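Local coordinates for CLIP-associating protein 2 (Mus musculus, PDB 3WOZ) that probably binds tubulin through its TOG domains and so contributes to the control of microtubule dynamics, at residues A[74-88]-A[114-127]. Numbering follows the deposited sequence.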
# COMPACT_ATOMS: atom_id res chain seq x y z
N ILE A 74 -8.61 -9.77 -3.80
CA ILE A 74 -7.22 -9.75 -4.22
C ILE A 74 -6.74 -11.17 -4.58
O ILE A 74 -6.12 -11.36 -5.63
CB ILE A 74 -6.29 -9.12 -3.15
CG1 ILE A 74 -6.63 -7.64 -2.95
CG2 ILE A 74 -4.83 -9.27 -3.55
CD1 ILE A 74 -6.18 -7.07 -1.62
N GLN A 75 -7.02 -12.14 -3.72
CA GLN A 75 -6.57 -13.52 -3.95
C GLN A 75 -7.13 -14.14 -5.23
O GLN A 75 -6.43 -14.87 -5.92
CB GLN A 75 -6.86 -14.40 -2.73
CG GLN A 75 -5.88 -14.17 -1.59
CD GLN A 75 -6.33 -14.79 -0.28
OE1 GLN A 75 -7.47 -15.21 -0.13
NE2 GLN A 75 -5.42 -14.84 0.69
N VAL A 76 -8.37 -13.82 -5.56
CA VAL A 76 -9.02 -14.37 -6.75
C VAL A 76 -8.60 -13.65 -8.05
O VAL A 76 -8.39 -14.30 -9.07
CB VAL A 76 -10.57 -14.40 -6.58
CG1 VAL A 76 -11.30 -14.59 -7.92
CG2 VAL A 76 -10.97 -15.48 -5.58
N HIS A 77 -8.45 -12.33 -7.99
CA HIS A 77 -8.27 -11.52 -9.19
C HIS A 77 -6.91 -10.83 -9.35
O HIS A 77 -6.75 -10.01 -10.26
CB HIS A 77 -9.39 -10.47 -9.30
CG HIS A 77 -10.74 -11.06 -9.53
ND1 HIS A 77 -11.73 -11.05 -8.56
CD2 HIS A 77 -11.28 -11.67 -10.61
CE1 HIS A 77 -12.81 -11.63 -9.04
NE2 HIS A 77 -12.56 -12.02 -10.28
N LYS A 78 -5.94 -11.16 -8.50
CA LYS A 78 -4.61 -10.52 -8.54
C LYS A 78 -3.98 -10.39 -9.93
O LYS A 78 -3.34 -9.37 -10.23
CB LYS A 78 -3.64 -11.20 -7.56
CG LYS A 78 -3.50 -12.72 -7.71
CD LYS A 78 -2.56 -13.28 -6.65
CE LYS A 78 -2.47 -14.80 -6.70
NZ LYS A 78 -1.56 -15.27 -7.77
N ASP A 79 -4.16 -11.40 -10.79
CA ASP A 79 -3.60 -11.39 -12.15
C ASP A 79 -4.15 -10.25 -13.00
O ASP A 79 -3.47 -9.76 -13.90
CB ASP A 79 -3.87 -12.72 -12.86
CG ASP A 79 -3.15 -13.90 -12.22
OD1 ASP A 79 -2.13 -13.70 -11.51
OD2 ASP A 79 -3.59 -15.05 -12.43
N ASP A 80 -5.38 -9.84 -12.70
CA ASP A 80 -6.09 -8.85 -13.49
C ASP A 80 -6.22 -7.48 -12.80
O ASP A 80 -7.00 -6.64 -13.24
CB ASP A 80 -7.47 -9.39 -13.87
CG ASP A 80 -7.40 -10.65 -14.72
OD1 ASP A 80 -6.98 -10.56 -15.90
OD2 ASP A 80 -7.76 -11.73 -14.20
N LEU A 81 -5.44 -7.27 -11.74
CA LEU A 81 -5.57 -6.08 -10.90
C LEU A 81 -4.37 -5.14 -10.90
O LEU A 81 -4.28 -4.23 -10.07
CB LEU A 81 -5.90 -6.49 -9.45
CG LEU A 81 -7.32 -6.98 -9.15
CD1 LEU A 81 -7.39 -7.60 -7.76
CD2 LEU A 81 -8.34 -5.86 -9.29
N GLN A 82 -3.44 -5.34 -11.83
CA GLN A 82 -2.21 -4.56 -11.86
C GLN A 82 -2.42 -3.06 -12.10
O GLN A 82 -1.69 -2.22 -11.56
CB GLN A 82 -1.20 -5.14 -12.86
CG GLN A 82 -0.48 -6.37 -12.30
CD GLN A 82 0.47 -7.03 -13.28
OE1 GLN A 82 0.97 -6.41 -14.22
NE2 GLN A 82 0.72 -8.32 -13.07
N ASP A 83 -3.44 -2.72 -12.89
CA ASP A 83 -3.77 -1.33 -13.18
C ASP A 83 -4.51 -0.65 -12.02
O ASP A 83 -4.58 0.57 -11.97
CB ASP A 83 -4.60 -1.22 -14.47
CG ASP A 83 -3.82 -1.64 -15.70
OD1 ASP A 83 -4.41 -2.33 -16.56
OD2 ASP A 83 -2.63 -1.29 -15.82
N TRP A 84 -5.05 -1.46 -11.11
CA TRP A 84 -5.74 -0.94 -9.93
C TRP A 84 -4.82 -0.92 -8.71
O TRP A 84 -5.19 -0.39 -7.65
CB TRP A 84 -7.00 -1.78 -9.65
CG TRP A 84 -7.90 -1.18 -8.59
CD1 TRP A 84 -8.53 0.03 -8.64
CD2 TRP A 84 -8.26 -1.76 -7.33
NE1 TRP A 84 -9.26 0.24 -7.50
CE2 TRP A 84 -9.11 -0.85 -6.67
CE3 TRP A 84 -7.94 -2.97 -6.69
CZ2 TRP A 84 -9.65 -1.10 -5.41
CZ3 TRP A 84 -8.48 -3.22 -5.43
CH2 TRP A 84 -9.33 -2.29 -4.81
N LEU A 85 -3.62 -1.48 -8.86
CA LEU A 85 -2.70 -1.66 -7.75
C LEU A 85 -2.30 -0.34 -7.06
O LEU A 85 -2.21 -0.29 -5.83
CB LEU A 85 -1.46 -2.46 -8.17
CG LEU A 85 -0.38 -2.72 -7.11
CD1 LEU A 85 -0.93 -3.46 -5.88
CD2 LEU A 85 0.82 -3.46 -7.70
N PHE A 86 -2.07 0.71 -7.85
CA PHE A 86 -1.72 2.01 -7.28
C PHE A 86 -2.78 2.44 -6.26
O PHE A 86 -2.44 2.86 -5.15
CB PHE A 86 -1.55 3.09 -8.36
CG PHE A 86 -1.45 4.49 -7.81
CD1 PHE A 86 -2.58 5.30 -7.69
CD2 PHE A 86 -0.22 4.99 -7.37
CE1 PHE A 86 -2.49 6.59 -7.17
CE2 PHE A 86 -0.12 6.28 -6.85
CZ PHE A 86 -1.25 7.08 -6.75
N VAL A 87 -4.05 2.33 -6.65
CA VAL A 87 -5.16 2.73 -5.80
C VAL A 87 -5.27 1.83 -4.57
O VAL A 87 -5.37 2.32 -3.45
CB VAL A 87 -6.50 2.75 -6.59
CG1 VAL A 87 -7.70 2.80 -5.65
CG2 VAL A 87 -6.52 3.92 -7.58
N LEU A 88 -5.23 0.52 -4.78
CA LEU A 88 -5.33 -0.44 -3.69
C LEU A 88 -4.28 -0.19 -2.61
O LEU A 88 -4.62 -0.04 -1.43
CB LEU A 88 -5.20 -1.87 -4.23
CG LEU A 88 -5.09 -3.02 -3.22
CD1 LEU A 88 -6.34 -3.13 -2.36
CD2 LEU A 88 -4.81 -4.34 -3.96
N ILE A 114 -1.71 -9.33 2.24
CA ILE A 114 -2.22 -10.04 1.07
C ILE A 114 -1.73 -9.35 -0.21
O ILE A 114 -1.19 -10.01 -1.10
CB ILE A 114 -3.78 -10.13 1.09
CG1 ILE A 114 -4.28 -10.89 2.33
CG2 ILE A 114 -4.33 -10.75 -0.19
CD1 ILE A 114 -3.76 -12.30 2.46
N THR A 115 -1.91 -8.04 -0.29
CA THR A 115 -1.42 -7.23 -1.41
C THR A 115 0.06 -7.49 -1.66
O THR A 115 0.45 -7.78 -2.79
CB THR A 115 -1.62 -5.72 -1.16
OG1 THR A 115 -3.01 -5.47 -0.91
CG2 THR A 115 -1.17 -4.88 -2.36
N ARG A 116 0.86 -7.41 -0.61
CA ARG A 116 2.31 -7.53 -0.71
C ARG A 116 2.77 -8.85 -1.30
O ARG A 116 3.79 -8.90 -2.01
CB ARG A 116 2.95 -7.31 0.65
CG ARG A 116 4.37 -6.74 0.62
CD ARG A 116 4.70 -6.11 1.98
NE ARG A 116 4.42 -7.06 3.06
CZ ARG A 116 3.56 -6.88 4.05
NH1 ARG A 116 2.86 -5.75 4.17
NH2 ARG A 116 3.41 -7.84 4.94
N GLU A 117 2.03 -9.92 -1.03
CA GLU A 117 2.38 -11.25 -1.53
C GLU A 117 1.67 -11.62 -2.83
O GLU A 117 1.89 -12.70 -3.38
CB GLU A 117 2.14 -12.33 -0.45
CG GLU A 117 0.67 -12.64 -0.16
CD GLU A 117 0.47 -13.59 1.02
OE1 GLU A 117 1.36 -13.69 1.88
OE2 GLU A 117 -0.59 -14.24 1.08
N SER A 118 0.81 -10.73 -3.33
CA SER A 118 -0.02 -11.05 -4.50
C SER A 118 0.39 -10.36 -5.81
O SER A 118 -0.16 -10.66 -6.87
CB SER A 118 -1.49 -10.75 -4.21
OG SER A 118 -1.93 -11.43 -3.04
N PHE A 119 1.35 -9.44 -5.75
CA PHE A 119 1.69 -8.61 -6.92
C PHE A 119 3.19 -8.58 -7.15
O PHE A 119 3.95 -8.74 -6.20
CB PHE A 119 1.15 -7.19 -6.73
CG PHE A 119 -0.34 -7.10 -6.73
CD1 PHE A 119 -1.05 -7.04 -7.93
CD2 PHE A 119 -1.05 -7.05 -5.53
CE1 PHE A 119 -2.44 -6.94 -7.93
CE2 PHE A 119 -2.44 -6.96 -5.52
CZ PHE A 119 -3.14 -6.91 -6.72
N PRO A 120 3.63 -8.33 -8.41
CA PRO A 120 5.08 -8.25 -8.65
C PRO A 120 5.74 -7.20 -7.77
O PRO A 120 5.16 -6.14 -7.54
CB PRO A 120 5.17 -7.84 -10.13
CG PRO A 120 3.87 -8.26 -10.73
CD PRO A 120 2.85 -8.11 -9.64
N ASN A 121 6.93 -7.51 -7.28
CA ASN A 121 7.64 -6.64 -6.34
C ASN A 121 8.06 -5.29 -6.94
O ASN A 121 7.89 -4.25 -6.30
CB ASN A 121 8.85 -7.36 -5.75
CG ASN A 121 8.47 -8.47 -4.77
OD1 ASN A 121 7.47 -8.38 -4.05
ND2 ASN A 121 9.28 -9.53 -4.73
N ASP A 122 8.61 -5.31 -8.16
CA ASP A 122 9.06 -4.09 -8.82
C ASP A 122 7.92 -3.08 -8.97
O ASP A 122 8.08 -1.90 -8.63
CB ASP A 122 9.73 -4.38 -10.18
CG ASP A 122 8.82 -5.10 -11.16
OD1 ASP A 122 7.87 -5.80 -10.74
OD2 ASP A 122 9.07 -4.98 -12.38
N LEU A 123 6.76 -3.56 -9.43
CA LEU A 123 5.56 -2.73 -9.58
C LEU A 123 5.09 -2.12 -8.26
O LEU A 123 4.75 -0.93 -8.20
CB LEU A 123 4.41 -3.54 -10.21
CG LEU A 123 4.52 -4.12 -11.63
CD1 LEU A 123 3.20 -4.77 -12.00
CD2 LEU A 123 4.89 -3.08 -12.69
N GLN A 124 5.06 -2.94 -7.20
CA GLN A 124 4.75 -2.46 -5.85
C GLN A 124 5.74 -1.38 -5.43
O GLN A 124 5.35 -0.33 -4.93
CB GLN A 124 4.83 -3.59 -4.83
CG GLN A 124 3.80 -4.68 -4.97
CD GLN A 124 3.85 -5.62 -3.78
OE1 GLN A 124 4.11 -6.81 -3.92
NE2 GLN A 124 3.65 -5.06 -2.59
N PHE A 125 7.03 -1.67 -5.63
CA PHE A 125 8.10 -0.76 -5.21
C PHE A 125 8.02 0.59 -5.91
O PHE A 125 8.24 1.63 -5.29
CB PHE A 125 9.47 -1.40 -5.43
CG PHE A 125 10.61 -0.61 -4.85
CD1 PHE A 125 11.42 0.17 -5.67
CD2 PHE A 125 10.85 -0.63 -3.48
CE1 PHE A 125 12.48 0.91 -5.13
CE2 PHE A 125 11.91 0.11 -2.93
CZ PHE A 125 12.72 0.88 -3.76
N ASN A 126 7.69 0.57 -7.21
CA ASN A 126 7.61 1.78 -8.01
C ASN A 126 6.47 2.68 -7.56
O ASN A 126 6.61 3.90 -7.52
CB ASN A 126 7.50 1.45 -9.50
CG ASN A 126 8.76 0.80 -10.06
OD1 ASN A 126 8.71 0.15 -11.11
ND2 ASN A 126 9.88 0.95 -9.36
N ILE A 127 5.34 2.06 -7.20
CA ILE A 127 4.22 2.78 -6.61
C ILE A 127 4.63 3.41 -5.29
O ILE A 127 4.25 4.55 -5.00
CB ILE A 127 3.00 1.85 -6.41
CG1 ILE A 127 2.34 1.56 -7.76
CG2 ILE A 127 1.98 2.46 -5.44
CD1 ILE A 127 1.59 0.27 -7.80
O HOH W 1 -2.85 -14.49 -0.22
O HOH W 2 -0.73 -9.90 -10.08
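Backbones come closest where Phe86 meets Ile127, with CA atoms 6.0 Å apart, and where Lys78 meets Ser118; two interhelical turns of the TOG domain's HEAT-repeat array lie side by side here, the turn from helix 60-77 to helix 85-96 against that from helix 102-118 to helix 121-133. Phe119, in the second turn, pushes its ring into the first. Leu85 CD1 sits over one face of that ring, a CH-pi contact 3.7 Å from the centroid and 16° off the normal, while Leu81 CB meets the edge in the ring plane. Leu88 CD2 and Ile74 CG2 both approach CE2 obliquely. Leu85, whose chi1 of 179° turns CG away from the backbone N, drops as a knob among Thr115, Leu123, Gln124 and Ile127; its CG lies 3.6 Å from Ile127 CD1. Ile127 also reaches on to Phe86, its CG2 meeting ring atom CD2 obliquely. At the other end, the CG2 methyls of Ile74 and Ile114 touch at 3.7 Å. Thr115 OG1 lies against Ile74 CD1 and Leu88 CD2 but bonds to Ala111 O within its own helix. Cutting Phe119 back to an alanine is likely to open a gap between the turns and leave the Leu85 methyl without its aromatic seat. Near the surface, the aliphatic part of Lys78 lies along Ser118, whose OG is hydrogen-bonded to Ile114 O one turn back, and Gln82 crosses Leu123 and Pro120 at about a right angle, its OE1 against Leu123 CD1 and its NE2 against Pro120 CG. Water takes a hydrogen from Gln75 NE2 and gives one to Glu117 OE2; a second water donates to Lys78 O at 2.7 Å and, weakly, to Ser118 O. With no direct hydrogen bond identified between the segments, cohesion rests on aliphatic and aromatic packing inside and water bridging outside, consistent with neighbouring helix pairs held together mainly by apolar packing.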